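Side-chain contacts in pectate lyase/Amb allergen (Acidovorax citrulli, PDB 4HWV), which probably cleaves pectate, a plant cell-wall polysaccharide, by calcium-dependent elimination, as in other members of polysaccharide lyase family 1: residues E52-L57 with A62-D67; S123-A128 with F209-P214; T160-D165 with L185-A190; A367-G372 with V377-N382; N381-L386 with D469-I474. All coordinates share one frame; numbering follows the deposited sequence.

Contact 1. Residues E52-L57 with A62-D67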
# COMPACT_ATOMS: atom_id res chain seq x y z
N GLU A 52 -7.38 -9.19 -23.03
CA GLU A 52 -6.37 -9.95 -23.77
C GLU A 52 -5.97 -11.22 -23.06
O GLU A 52 -5.80 -12.27 -23.68
CB GLU A 52 -5.14 -9.09 -24.01
CG GLU A 52 -5.40 -7.89 -24.95
CD GLU A 52 -4.18 -7.01 -25.14
OE1 GLU A 52 -3.14 -7.26 -24.50
OE2 GLU A 52 -4.25 -6.06 -25.95
N LEU A 53 -5.83 -11.14 -21.74
CA LEU A 53 -5.50 -12.33 -20.95
C LEU A 53 -6.59 -13.41 -21.12
O LEU A 53 -6.29 -14.58 -21.38
CB LEU A 53 -5.36 -11.94 -19.47
CG LEU A 53 -5.20 -13.13 -18.52
CD1 LEU A 53 -3.94 -13.95 -18.78
CD2 LEU A 53 -5.17 -12.60 -17.09
N ILE A 54 -7.85 -13.01 -20.97
CA ILE A 54 -8.95 -13.96 -21.15
C ILE A 54 -8.97 -14.55 -22.57
O ILE A 54 -9.13 -15.76 -22.73
CB ILE A 54 -10.30 -13.31 -20.78
CG1 ILE A 54 -10.35 -13.07 -19.28
CG2 ILE A 54 -11.49 -14.17 -21.25
CD1 ILE A 54 -11.43 -12.08 -18.85
N GLN A 55 -8.81 -13.72 -23.61
CA GLN A 55 -8.82 -14.28 -24.95
C GLN A 55 -7.68 -15.29 -25.15
O GLN A 55 -7.85 -16.31 -25.82
CB GLN A 55 -8.75 -13.20 -26.04
CG GLN A 55 -9.99 -12.31 -26.13
CD GLN A 55 -11.30 -13.06 -26.40
OE1 GLN A 55 -11.32 -14.26 -26.70
NE2 GLN A 55 -12.40 -12.33 -26.27
N ALA A 56 -6.52 -15.03 -24.57
CA ALA A 56 -5.41 -15.98 -24.68
C ALA A 56 -5.77 -17.31 -24.00
O ALA A 56 -5.57 -18.40 -24.55
CB ALA A 56 -4.13 -15.39 -24.11
N LEU A 57 -6.35 -17.21 -22.81
CA LEU A 57 -6.74 -18.42 -22.08
C LEU A 57 -7.84 -19.20 -22.78
O LEU A 57 -7.94 -20.43 -22.64
CB LEU A 57 -7.19 -18.04 -20.66
CG LEU A 57 -6.10 -17.48 -19.74
CD1 LEU A 57 -6.71 -16.84 -18.52
CD2 LEU A 57 -5.10 -18.56 -19.32
N ALA A 62 -13.62 -16.34 -26.26
CA ALA A 62 -14.37 -15.70 -25.18
C ALA A 62 -15.27 -14.59 -25.70
O ALA A 62 -14.91 -13.87 -26.63
CB ALA A 62 -13.44 -15.14 -24.12
N VAL A 63 -16.45 -14.48 -25.10
CA VAL A 63 -17.26 -13.29 -25.25
C VAL A 63 -17.29 -12.63 -23.89
O VAL A 63 -17.78 -13.20 -22.91
CB VAL A 63 -18.69 -13.59 -25.74
CG1 VAL A 63 -19.51 -12.31 -25.80
CG2 VAL A 63 -18.65 -14.27 -27.11
N ILE A 64 -16.70 -11.43 -23.82
CA ILE A 64 -16.58 -10.70 -22.57
C ILE A 64 -17.63 -9.60 -22.60
O ILE A 64 -17.59 -8.69 -23.45
CB ILE A 64 -15.17 -10.14 -22.40
CG1 ILE A 64 -14.15 -11.28 -22.55
CG2 ILE A 64 -15.04 -9.38 -21.06
CD1 ILE A 64 -12.70 -10.83 -22.47
N ALA A 65 -18.60 -9.71 -21.70
CA ALA A 65 -19.75 -8.83 -21.64
C ALA A 65 -19.35 -7.44 -21.17
O ALA A 65 -18.26 -7.26 -20.62
CB ALA A 65 -20.80 -9.43 -20.69
N PRO A 66 -20.24 -6.45 -21.35
CA PRO A 66 -19.96 -5.12 -20.78
C PRO A 66 -19.56 -5.15 -19.30
O PRO A 66 -18.65 -4.40 -18.90
CB PRO A 66 -21.27 -4.37 -21.01
CG PRO A 66 -21.79 -4.97 -22.33
CD PRO A 66 -21.46 -6.45 -22.20
N ASP A 67 -20.19 -6.02 -18.52
CA ASP A 67 -19.84 -6.08 -17.10
C ASP A 67 -18.55 -6.84 -16.80
O ASP A 67 -18.09 -6.86 -15.66
CB ASP A 67 -21.01 -6.57 -16.23
CG ASP A 67 -21.39 -8.02 -16.46
OD1 ASP A 67 -20.67 -8.78 -17.13
OD2 ASP A 67 -22.45 -8.42 -15.92

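Contact 2. Residues S123-A128 with F209-P214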
# COMPACT_ATOMS: atom_id res chain seq x y z
N SER A 123 -24.41 0.49 5.52
CA SER A 123 -25.08 0.96 6.73
C SER A 123 -26.14 -0.04 7.18
O SER A 123 -26.20 -0.39 8.37
CB SER A 123 -25.69 2.33 6.47
OG SER A 123 -26.31 2.83 7.65
N ASP A 124 -26.99 -0.48 6.25
CA ASP A 124 -28.04 -1.47 6.58
C ASP A 124 -27.45 -2.80 7.06
O ASP A 124 -27.99 -3.44 7.95
CB ASP A 124 -28.94 -1.76 5.38
CG ASP A 124 -30.04 -0.74 5.20
OD1 ASP A 124 -30.02 0.34 5.84
OD2 ASP A 124 -30.92 -1.02 4.36
N TYR A 125 -26.35 -3.21 6.44
CA TYR A 125 -25.71 -4.47 6.76
C TYR A 125 -25.18 -4.46 8.20
O TYR A 125 -25.43 -5.39 8.98
CB TYR A 125 -24.58 -4.75 5.74
CG TYR A 125 -24.10 -6.18 5.73
CD1 TYR A 125 -23.06 -6.57 6.57
CD2 TYR A 125 -24.67 -7.13 4.88
CE1 TYR A 125 -22.60 -7.89 6.58
CE2 TYR A 125 -24.23 -8.43 4.88
CZ TYR A 125 -23.19 -8.81 5.73
OH TYR A 125 -22.74 -10.11 5.75
N LEU A 126 -24.47 -3.39 8.57
CA LEU A 126 -23.95 -3.27 9.92
C LEU A 126 -25.10 -3.19 10.94
O LEU A 126 -25.04 -3.80 12.00
CB LEU A 126 -23.00 -2.07 10.08
CG LEU A 126 -21.78 -2.05 9.13
CD1 LEU A 126 -20.80 -0.96 9.57
CD2 LEU A 126 -21.11 -3.41 9.09
N ALA A 127 -26.16 -2.45 10.60
CA ALA A 127 -27.29 -2.30 11.51
C ALA A 127 -28.01 -3.64 11.74
O ALA A 127 -28.47 -3.95 12.85
CB ALA A 127 -28.27 -1.25 11.00
N ALA A 128 -28.12 -4.43 10.68
CA ALA A 128 -28.85 -5.71 10.74
C ALA A 128 -28.06 -6.80 11.45
O ALA A 128 -28.63 -7.60 12.19
CB ALA A 128 -29.23 -6.17 9.33
N PHE A 209 -16.84 -7.10 -0.78
CA PHE A 209 -18.10 -7.50 -0.13
C PHE A 209 -17.88 -8.65 0.85
O PHE A 209 -18.51 -9.71 0.72
CB PHE A 209 -19.15 -7.81 -1.20
CG PHE A 209 -19.46 -6.61 -2.05
CD1 PHE A 209 -20.28 -5.60 -1.55
CD2 PHE A 209 -18.87 -6.45 -3.30
CE1 PHE A 209 -20.51 -4.46 -2.29
CE2 PHE A 209 -19.11 -5.30 -4.04
CZ PHE A 209 -19.93 -4.30 -3.53
N PRO A 210 -17.00 -8.45 1.85
CA PRO A 210 -16.82 -9.51 2.85
C PRO A 210 -18.12 -9.79 3.59
O PRO A 210 -18.95 -8.89 3.76
CB PRO A 210 -15.77 -8.91 3.80
CG PRO A 210 -15.97 -7.44 3.65
CD PRO A 210 -16.29 -7.21 2.21
N GLN A 211 -18.28 -11.03 4.03
CA GLN A 211 -19.47 -11.45 4.72
C GLN A 211 -19.18 -11.55 6.19
O GLN A 211 -18.14 -12.08 6.59
CB GLN A 211 -19.90 -12.82 4.21
CG GLN A 211 -21.19 -13.35 4.86
CD GLN A 211 -21.37 -14.83 4.59
OE1 GLN A 211 -20.50 -15.64 4.94
NE2 GLN A 211 -22.48 -15.19 3.94
N TRP A 212 -20.10 -11.06 7.01
CA TRP A 212 -20.02 -11.31 8.44
C TRP A 212 -20.66 -12.66 8.75
O TRP A 212 -21.83 -12.88 8.42
CB TRP A 212 -20.70 -10.20 9.24
CG TRP A 212 -20.77 -10.47 10.71
CD1 TRP A 212 -21.89 -10.73 11.45
CD2 TRP A 212 -19.67 -10.48 11.65
NE1 TRP A 212 -21.56 -10.93 12.77
CE2 TRP A 212 -20.21 -10.77 12.92
CE3 TRP A 212 -18.28 -10.28 11.53
CZ2 TRP A 212 -19.41 -10.88 14.07
CZ3 TRP A 212 -17.49 -10.38 12.66
CH2 TRP A 212 -18.06 -10.68 13.93
N ASP A 213 -19.91 -13.58 9.33
CA ASP A 213 -20.48 -14.86 9.73
C ASP A 213 -20.50 -14.88 11.25
O ASP A 213 -19.46 -15.12 11.87
CB ASP A 213 -19.67 -16.04 9.21
CG ASP A 213 -20.26 -17.39 9.62
OD1 ASP A 213 -21.22 -17.45 10.44
OD2 ASP A 213 -19.76 -18.42 9.13
N PRO A 214 -21.68 -14.64 11.86
CA PRO A 214 -21.78 -14.60 13.33
C PRO A 214 -21.32 -15.89 14.01
O PRO A 214 -20.96 -15.85 15.18
CB PRO A 214 -23.28 -14.40 13.59
CG PRO A 214 -23.82 -13.80 12.30
CD PRO A 214 -22.97 -14.37 11.19

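Contact 3. Residues T160-D165 with L185-A190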
# COMPACT_ATOMS: atom_id res chain seq x y z
N THR A 160 -12.39 -13.46 -10.89
CA THR A 160 -11.94 -14.86 -10.99
C THR A 160 -11.70 -15.23 -12.45
O THR A 160 -12.59 -15.04 -13.28
CB THR A 160 -12.97 -15.83 -10.41
OG1 THR A 160 -13.32 -15.41 -9.08
CG2 THR A 160 -12.40 -17.21 -10.32
N ILE A 161 -10.51 -15.76 -12.74
CA ILE A 161 -10.09 -16.03 -14.11
C ILE A 161 -9.75 -17.51 -14.24
O ILE A 161 -8.86 -18.02 -13.54
CB ILE A 161 -8.84 -15.20 -14.48
CG1 ILE A 161 -9.07 -13.69 -14.25
CG2 ILE A 161 -8.41 -15.50 -15.91
CD1 ILE A 161 -10.12 -13.06 -15.16
N SER A 162 -10.46 -18.22 -15.11
CA SER A 162 -10.27 -19.65 -15.29
C SER A 162 -9.01 -19.95 -16.12
O SER A 162 -8.86 -19.45 -17.24
CB SER A 162 -11.50 -20.24 -15.98
OG SER A 162 -11.37 -21.64 -16.10
N VAL A 163 -8.12 -20.77 -15.57
CA VAL A 163 -6.90 -21.17 -16.28
C VAL A 163 -7.01 -22.62 -16.72
O VAL A 163 -7.20 -23.51 -15.90
CB VAL A 163 -5.64 -20.98 -15.40
CG1 VAL A 163 -4.39 -21.38 -16.16
CG2 VAL A 163 -5.55 -19.52 -14.94
N PRO A 164 -6.91 -22.88 -18.04
CA PRO A 164 -7.08 -24.24 -18.56
C PRO A 164 -5.78 -25.04 -18.61
O PRO A 164 -4.71 -24.55 -18.25
CB PRO A 164 -7.59 -23.98 -19.99
CG PRO A 164 -6.79 -22.75 -20.39
CD PRO A 164 -6.74 -21.89 -19.12
N ASP A 165 -5.88 -26.28 -19.08
CA ASP A 165 -4.73 -27.19 -19.19
C ASP A 165 -3.61 -26.60 -20.02
O ASP A 165 -3.84 -25.81 -20.95
CB ASP A 165 -5.14 -28.49 -19.89
CG ASP A 165 -6.33 -29.15 -19.22
OD1 ASP A 165 -7.45 -28.60 -19.32
OD2 ASP A 165 -6.15 -30.22 -18.60
N LEU A 185 -7.31 -22.38 -10.95
CA LEU A 185 -6.69 -23.48 -11.69
C LEU A 185 -7.62 -24.68 -11.73
O LEU A 185 -7.62 -25.53 -10.83
CB LEU A 185 -5.29 -23.83 -11.14
CG LEU A 185 -4.34 -22.65 -10.91
CD1 LEU A 185 -2.92 -23.17 -10.66
CD2 LEU A 185 -4.33 -21.62 -12.04
N GLY A 186 -8.43 -24.71 -12.79
CA GLY A 186 -9.46 -25.72 -12.94
C GLY A 186 -10.76 -25.31 -12.27
O GLY A 186 -10.80 -24.51 -11.32
N THR A 187 -11.86 -25.85 -12.78
CA THR A 187 -13.18 -25.61 -12.22
C THR A 187 -13.84 -26.98 -12.00
O THR A 187 -13.38 -27.98 -12.55
CB THR A 187 -14.05 -24.72 -13.15
OG1 THR A 187 -14.21 -25.39 -14.40
CG2 THR A 187 -13.40 -23.37 -13.40
N PRO A 188 -14.91 -27.04 -11.20
CA PRO A 188 -15.48 -28.36 -10.91
C PRO A 188 -15.99 -29.07 -12.15
O PRO A 188 -15.90 -30.29 -12.21
CB PRO A 188 -16.64 -28.06 -9.96
CG PRO A 188 -16.76 -26.60 -9.87
CD PRO A 188 -15.49 -25.98 -10.35
N ASP A 189 -16.50 -28.31 -13.11
CA ASP A 189 -17.00 -28.90 -14.35
C ASP A 189 -15.89 -29.30 -15.31
O ASP A 189 -16.12 -30.09 -16.22
CB ASP A 189 -17.95 -27.93 -15.05
CG ASP A 189 -17.28 -26.61 -15.38
OD1 ASP A 189 -16.81 -25.94 -14.44
OD2 ASP A 189 -17.21 -26.27 -16.59
N ALA A 190 -14.69 -28.76 -15.11
CA ALA A 190 -13.58 -28.99 -16.03
C ALA A 190 -12.24 -28.89 -15.33
O ALA A 190 -11.56 -27.87 -15.39
CB ALA A 190 -13.64 -28.01 -17.22
O HOH W 1 -9.90 -23.70 -15.28

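Contact 4. Residues A367-G372 with V377-N382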
# COMPACT_ATOMS: atom_id res chain seq x y z
N ALA A 367 1.40 -17.79 13.70
CA ALA A 367 1.75 -19.21 13.59
C ALA A 367 2.55 -19.42 12.32
O ALA A 367 2.42 -18.65 11.35
CB ALA A 367 0.49 -20.08 13.56
N GLY A 368 3.34 -20.49 12.33
CA GLY A 368 4.13 -20.87 11.18
C GLY A 368 3.49 -22.02 10.43
O GLY A 368 2.50 -21.83 9.71
N MET A 369 4.06 -23.21 10.60
CA MET A 369 3.54 -24.44 10.00
C MET A 369 2.51 -25.04 10.94
O MET A 369 2.75 -25.13 12.15
CB MET A 369 4.66 -25.46 9.85
CG MET A 369 5.83 -25.00 9.07
SD MET A 369 7.05 -26.32 9.07
CE MET A 369 8.45 -25.32 8.55
N THR A 370 1.39 -25.48 10.40
CA THR A 370 0.39 -26.18 11.21
C THR A 370 0.16 -27.57 10.65
O THR A 370 -0.21 -27.73 9.48
CB THR A 370 -0.95 -25.42 11.24
OG1 THR A 370 -0.74 -24.14 11.85
CG2 THR A 370 -1.99 -26.21 12.02
N LEU A 371 0.40 -28.57 11.49
CA LEU A 371 -0.04 -29.94 11.19
C LEU A 371 -1.53 -30.02 11.46
O LEU A 371 -1.95 -30.14 12.61
CB LEU A 371 0.71 -30.96 12.05
CG LEU A 371 0.23 -32.41 11.92
CD1 LEU A 371 0.34 -32.91 10.50
CD2 LEU A 371 1.01 -33.32 12.88
N GLY A 372 -2.33 -29.90 10.41
CA GLY A 372 -3.76 -30.09 10.51
C GLY A 372 -4.17 -31.53 10.25
O GLY A 372 -3.34 -32.44 10.17
N VAL A 377 3.54 -33.60 7.15
CA VAL A 377 4.44 -32.48 6.92
C VAL A 377 5.89 -32.91 7.09
O VAL A 377 6.24 -33.60 8.05
CB VAL A 377 4.11 -31.31 7.88
CG1 VAL A 377 5.11 -30.19 7.72
CG2 VAL A 377 2.68 -30.83 7.65
N HIS A 378 6.73 -32.53 6.13
CA HIS A 378 8.15 -32.88 6.16
C HIS A 378 8.92 -31.58 5.95
O HIS A 378 8.87 -31.00 4.85
CB HIS A 378 8.45 -33.88 5.04
CG HIS A 378 9.77 -34.59 5.18
ND1 HIS A 378 9.88 -35.81 5.80
CD2 HIS A 378 11.01 -34.26 4.75
CE1 HIS A 378 11.14 -36.19 5.78
NE2 HIS A 378 11.85 -35.28 5.14
N ALA A 379 9.62 -31.12 6.98
CA ALA A 379 10.27 -29.80 6.95
C ALA A 379 11.77 -29.95 7.10
O ALA A 379 12.24 -30.52 8.08
CB ALA A 379 9.73 -28.93 8.09
N GLU A 380 12.53 -29.41 6.15
CA GLU A 380 13.99 -29.55 6.19
C GLU A 380 14.71 -28.24 5.91
O GLU A 380 14.42 -27.56 4.91
CB GLU A 380 14.46 -30.60 5.17
CG GLU A 380 14.04 -32.01 5.53
CD GLU A 380 14.18 -33.00 4.40
OE1 GLU A 380 13.81 -32.67 3.26
OE2 GLU A 380 14.65 -34.13 4.66
N ASN A 381 15.68 -27.92 6.77
CA ASN A 381 16.60 -26.80 6.53
C ASN A 381 15.89 -25.49 6.19
O ASN A 381 16.27 -24.77 5.26
CB ASN A 381 17.67 -27.16 5.48
CG ASN A 381 18.58 -28.28 5.95
OD1 ASN A 381 18.25 -29.06 6.85
ND2 ASN A 381 19.74 -28.38 5.31
N ASN A 382 14.88 -25.19 6.98
CA ASN A 382 14.21 -23.89 6.91
C ASN A 382 14.84 -22.96 7.93
O ASN A 382 15.18 -23.39 9.05
CB ASN A 382 12.72 -24.03 7.19
CG ASN A 382 12.01 -24.87 6.14
OD1 ASN A 382 11.75 -24.40 5.03
ND2 ASN A 382 11.70 -26.12 6.48

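Contact 5. Residues N381-L386 with D469-I474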
# COMPACT_ATOMS: atom_id res chain seq x y z
N ASN A 381 15.68 -27.92 6.77
CA ASN A 381 16.60 -26.80 6.53
C ASN A 381 15.89 -25.49 6.19
O ASN A 381 16.27 -24.77 5.26
CB ASN A 381 17.67 -27.16 5.48
CG ASN A 381 18.58 -28.28 5.95
OD1 ASN A 381 18.25 -29.06 6.85
ND2 ASN A 381 19.74 -28.38 5.31
N ASN A 382 14.88 -25.19 6.98
CA ASN A 382 14.21 -23.89 6.91
C ASN A 382 14.84 -22.96 7.93
O ASN A 382 15.18 -23.39 9.05
CB ASN A 382 12.72 -24.03 7.19
CG ASN A 382 12.01 -24.87 6.14
OD1 ASN A 382 11.75 -24.40 5.03
ND2 ASN A 382 11.70 -26.12 6.48
N VAL A 383 14.98 -21.69 7.57
CA VAL A 383 15.48 -20.66 8.47
C VAL A 383 14.36 -19.72 8.85
O VAL A 383 13.61 -19.28 7.99
CB VAL A 383 16.60 -19.86 7.82
CG1 VAL A 383 17.03 -18.69 8.72
CG2 VAL A 383 17.77 -20.76 7.49
N VAL A 384 14.28 -19.41 10.14
CA VAL A 384 13.28 -18.50 10.66
C VAL A 384 13.96 -17.36 11.41
O VAL A 384 14.74 -17.60 12.35
CB VAL A 384 12.28 -19.23 11.61
CG1 VAL A 384 11.19 -18.27 12.11
CG2 VAL A 384 11.68 -20.45 10.93
N SER A 385 13.69 -16.14 10.97
CA SER A 385 14.07 -14.94 11.71
C SER A 385 12.80 -14.32 12.25
O SER A 385 12.00 -13.80 11.48
CB SER A 385 14.75 -13.93 10.79
OG SER A 385 14.96 -12.71 11.48
N LEU A 386 12.60 -14.41 13.55
CA LEU A 386 11.35 -14.00 14.16
C LEU A 386 11.68 -13.10 15.34
O LEU A 386 12.11 -13.57 16.39
CB LEU A 386 10.54 -15.24 14.58
CG LEU A 386 9.14 -14.97 15.15
CD1 LEU A 386 8.36 -14.05 14.22
CD2 LEU A 386 8.41 -16.28 15.32
N ASP A 469 23.87 -19.53 5.11
CA ASP A 469 23.74 -18.32 4.31
C ASP A 469 22.40 -18.23 3.60
O ASP A 469 22.22 -17.42 2.71
CB ASP A 469 24.87 -18.24 3.27
CG ASP A 469 26.22 -18.08 3.89
OD1 ASP A 469 26.31 -17.42 4.95
OD2 ASP A 469 27.20 -18.61 3.32
N LEU A 470 21.45 -19.07 4.01
CA LEU A 470 20.23 -19.23 3.25
C LEU A 470 19.36 -17.96 3.27
O LEU A 470 18.78 -17.60 2.25
CB LEU A 470 19.44 -20.44 3.75
CG LEU A 470 18.21 -20.79 2.92
CD1 LEU A 470 18.62 -21.30 1.52
CD2 LEU A 470 17.39 -21.82 3.66
N ALA A 471 19.26 -17.29 4.41
CA ALA A 471 18.46 -16.07 4.48
C ALA A 471 18.95 -15.03 3.48
O ALA A 471 18.16 -14.44 2.74
CB ALA A 471 18.47 -15.50 5.89
N ALA A 472 20.26 -14.82 3.44
CA ALA A 472 20.84 -13.85 2.51
C ALA A 472 20.65 -14.29 1.06
O ALA A 472 20.32 -13.46 0.21
CB ALA A 472 22.32 -13.62 2.80
N ARG A 473 20.86 -15.59 0.79
CA ARG A 473 20.70 -16.12 -0.57
C ARG A 473 19.28 -15.87 -1.07
O ARG A 473 19.06 -15.32 -2.14
CB ARG A 473 20.99 -17.62 -0.62
CG ARG A 473 22.46 -18.06 -0.49
CD ARG A 473 22.55 -19.60 -0.48
NE ARG A 473 23.92 -20.10 -0.37
CZ ARG A 473 24.25 -21.39 -0.31
NH1 ARG A 473 23.31 -22.33 -0.35
N ILE A 474 18.30 -16.30 -0.27
CA ILE A 474 16.90 -16.19 -0.64
C ILE A 474 16.46 -14.73 -0.79
O ILE A 474 15.79 -14.38 -1.76
CB ILE A 474 16.00 -16.97 0.33
CG1 ILE A 474 16.17 -18.48 0.06
CG2 ILE A 474 14.54 -16.54 0.19
CD1 ILE A 474 15.36 -19.39 0.97

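Contact 1. Residues E52-L57 with A62-D67
Q55 turns its flat side-chain amide against the backbone of A62 and grips that residue at two points. NE2 of Q55 gives a hydrogen to O of A62 over 3.0 Å, and OE1 of Q55 takes one from N of A62 over 3.1 Å. The first bond is nearly straight at the hydrogen (170°), with A62 O lying in the plane of the Q55 amide; at the acceptor end NE2 stands above the A62 carbonyl plane rather than on a lone pair. The second bond is more bent, at 137°, and its donor is tilted from the plane of the Q55 carbonyl. A fold at chi2 (-58°) turns the amide to A62.

Alongside the amide, CB of A62 comes to 3.5 Å from OE1 of Q55. The apolar part is made by I54: its CG2 is 3.6 Å from CB of A62, and I64 arrives at a slant, its extended end placing CD1 3.8 Å from I54 CG2. I54 also touches I161 of strand 160-163, so the contact ties strand 63-64 through helix 50-57 to the coils of the parallel beta-helix. L53, A56 and L57 of the helix pack on I81 of strand 79-83, consistent with the N-terminal helix that caps the beta-helix in pectate lyases.

Chemically, the two bonds fix the rotation and the sense of the Q55 amide, because A62 presents one donor and one acceptor. Exchanging oxygen and nitrogen would set like against like at both ends, whereas the isoleucine and alanine contacts are van der Waals and carry no comparable directionality.

Contact 2. Residues S123-A128 with F209-P214
Y125 reaches from helix 118-129 to strand 211-213 and places its hydroxyl on the backbone of W212. Its CG lies anti to the backbone N (chi1 -164°), which throws the ring out from the helix axis toward the strand. There OH of Y125 accepts from N of W212 over 3.1 Å, with 158° at the hydrogen. The hydroxyl has a second partner in E145 of helix 143-159, bonded through OE1; accepting from the amide while donating to the carboxylate would be the natural division of roles.

W212 meets the same ring with its first side-chain carbon. CB sits at the ring edge, close to its plane, 4.0 Å from CE1 of Y125, and the two side chains cross at about a right angle. A chi1 of 174° then leads the indole away from the tyrosine, toward W258, which it meets edge-to-face, and W222. One face of the indole carries N of P214, 3.8 Å above the plane and shifted to the rim.

Strand 211-213 forms a small antiparallel pair with 221-223, set apart from the parallel coils of the beta-helix on the side that carries the calcium. The side chain of P210 is about 10 Å from that of the calcium ligand D278, so the contact lies near the metal site but is not part of it.

The Q211 side chain sets off away from the helix, yet its CG is 3.7 Å from OH of Y125. The extended chain beyond CG carries NE2 to OE2 of E145, so the two oxygens of one carboxylate serve the tyrosine and the glutamine separately.

Contact 3. Residues T160-D165 with L185-A190
Strand 160-163 runs parallel to strand 182-185, and the two backbones come closest where CA of V163 lies 5.1 Å from CA of L185. These are neighbouring strands on successive coils of a right-handed parallel beta-helix, the fold of this lyase family. V163 and L185 point the same way and lie side by side, as stacked residues of adjacent coils do. The touching is done by one branch of the leucine: its CD2 is 3.7 Å from CB of V163 and 3.8 Å from CG2 of V163. Both side chains also pack on I195 of strand 192-198, and the side chain of L185 is about 9 Å from that of the calcium ligand D227.

Beyond L185 a water replaces direct backbone pairing, donating to V163 O over 2.8 Å and accepting weakly from G186 N. It also bonds OG of S162, which lies 3.8 Å from CG2 of T187; both links hold for one of two serine conformers. At the G186 angles (88°/153°) a CB would be jammed against the preceding carbonyl O. In the type I turn from T187 to A190, OG1 of T187 donates to OD1 of D189 over 2.7 Å, from above the carboxylate plane.

Contact 4. Residues A367-G372 with V377-N382
M369 starts with CG anti to its own carbonyl carbon (chi1 -56°) and runs on almost fully extended, which carries its thioether straight across to A379 and N382. The sulfur and the terminal methyl share the A379 methyl: SD and CE of M369 are each 3.9 Å from CB of A379. CE goes further, lying 3.9 Å from ND2 of N382, whose side chain crosses that of the methionine obliquely. At the other end of the contact L371, with CG opposite the backbone N (chi1 174°), sends CD1 to within 4.2 Å of CG2 of V377. The cross-contact is therefore apolar apart from ND2 of N382.

That amide is buried, and its polar atoms are satisfied elsewhere: OD1 accepts from N of N351 and ND2 donates to O of L348, both on strand 345-356 of the preceding coil. Two bonds thus fix the rotation of the group against which the methionine methyl rests. N381, just before it, has left-handed helical angles that bend the chain out of strand 377-380. N382 at this bend, bonded to the backbone of the preceding coil, is consistent with the asparagine ladder of pectate lyases.

V377 and L371 both touch F424 of strand 423-427, while M369 touches Y353. Side chains from two parallel sheets thus meet across the interior, in the layered apolar core characteristic of the parallel beta-helix.

Contact 5. Residues N381-L386 with D469-I474
This is a small apolar contact in which the first turn of helix 470-477 lies on the outside of the parallel coils, where strand 376-387 resumes after its bend. V383 and L470 carry it; their side chains lie antiparallel, overlapping along their lengths. CG2 of V383 meets CD2 of L470 at 4.0 Å and CB of L470 at 4.1 Å, so one valine methyl lies along the leucine. A chi1 of -174° sets the L470 branches over the bend, and CD2 also comes to 3.5 Å from O of N381. That is a van der Waals approach; the carbonyl is engaged by ND2 of N350.

The other valine branch turns to the next helix residue, CG1 of V383 lying 4.5 Å from CB of A471. In the right-handed beta-helix, V383 is directed outward while its neighbour V384 turns to the opposite face, onto Y353 and L431. Strand 345-356 of the coil before contributes Y352, which touches both V383 and A471 and so widens the apolar patch.

Polar links lie beside it: ND2 of N381 bonds O of E465, whose OE1 forms a salt bridge with NH1 of R473 that holds for one of two conformers and is therefore less certain.

Overall arrangement
Contacts 4 and 5 share N381 and N382 and have centres 15 Å apart: the first lies inside the coil and the second outside it, on the two sides of one bend. Contacts 1 and 3 are likewise neighbours, with centres 14 Å apart, joined where L57 CD1 lies 3.4 Å from I161 CG2. These pairs are on opposite sides of the chain's centre; contacts 1 and 5 are 42 Å apart between centres. Contact 2 stands off from the coils, with contact 3 nested in the loop it closes. Contacts 2 and 3 approach the calcium site of D227, D278 and D282, with side chains of P210 and L185 about 13 and 12 Å from the ion.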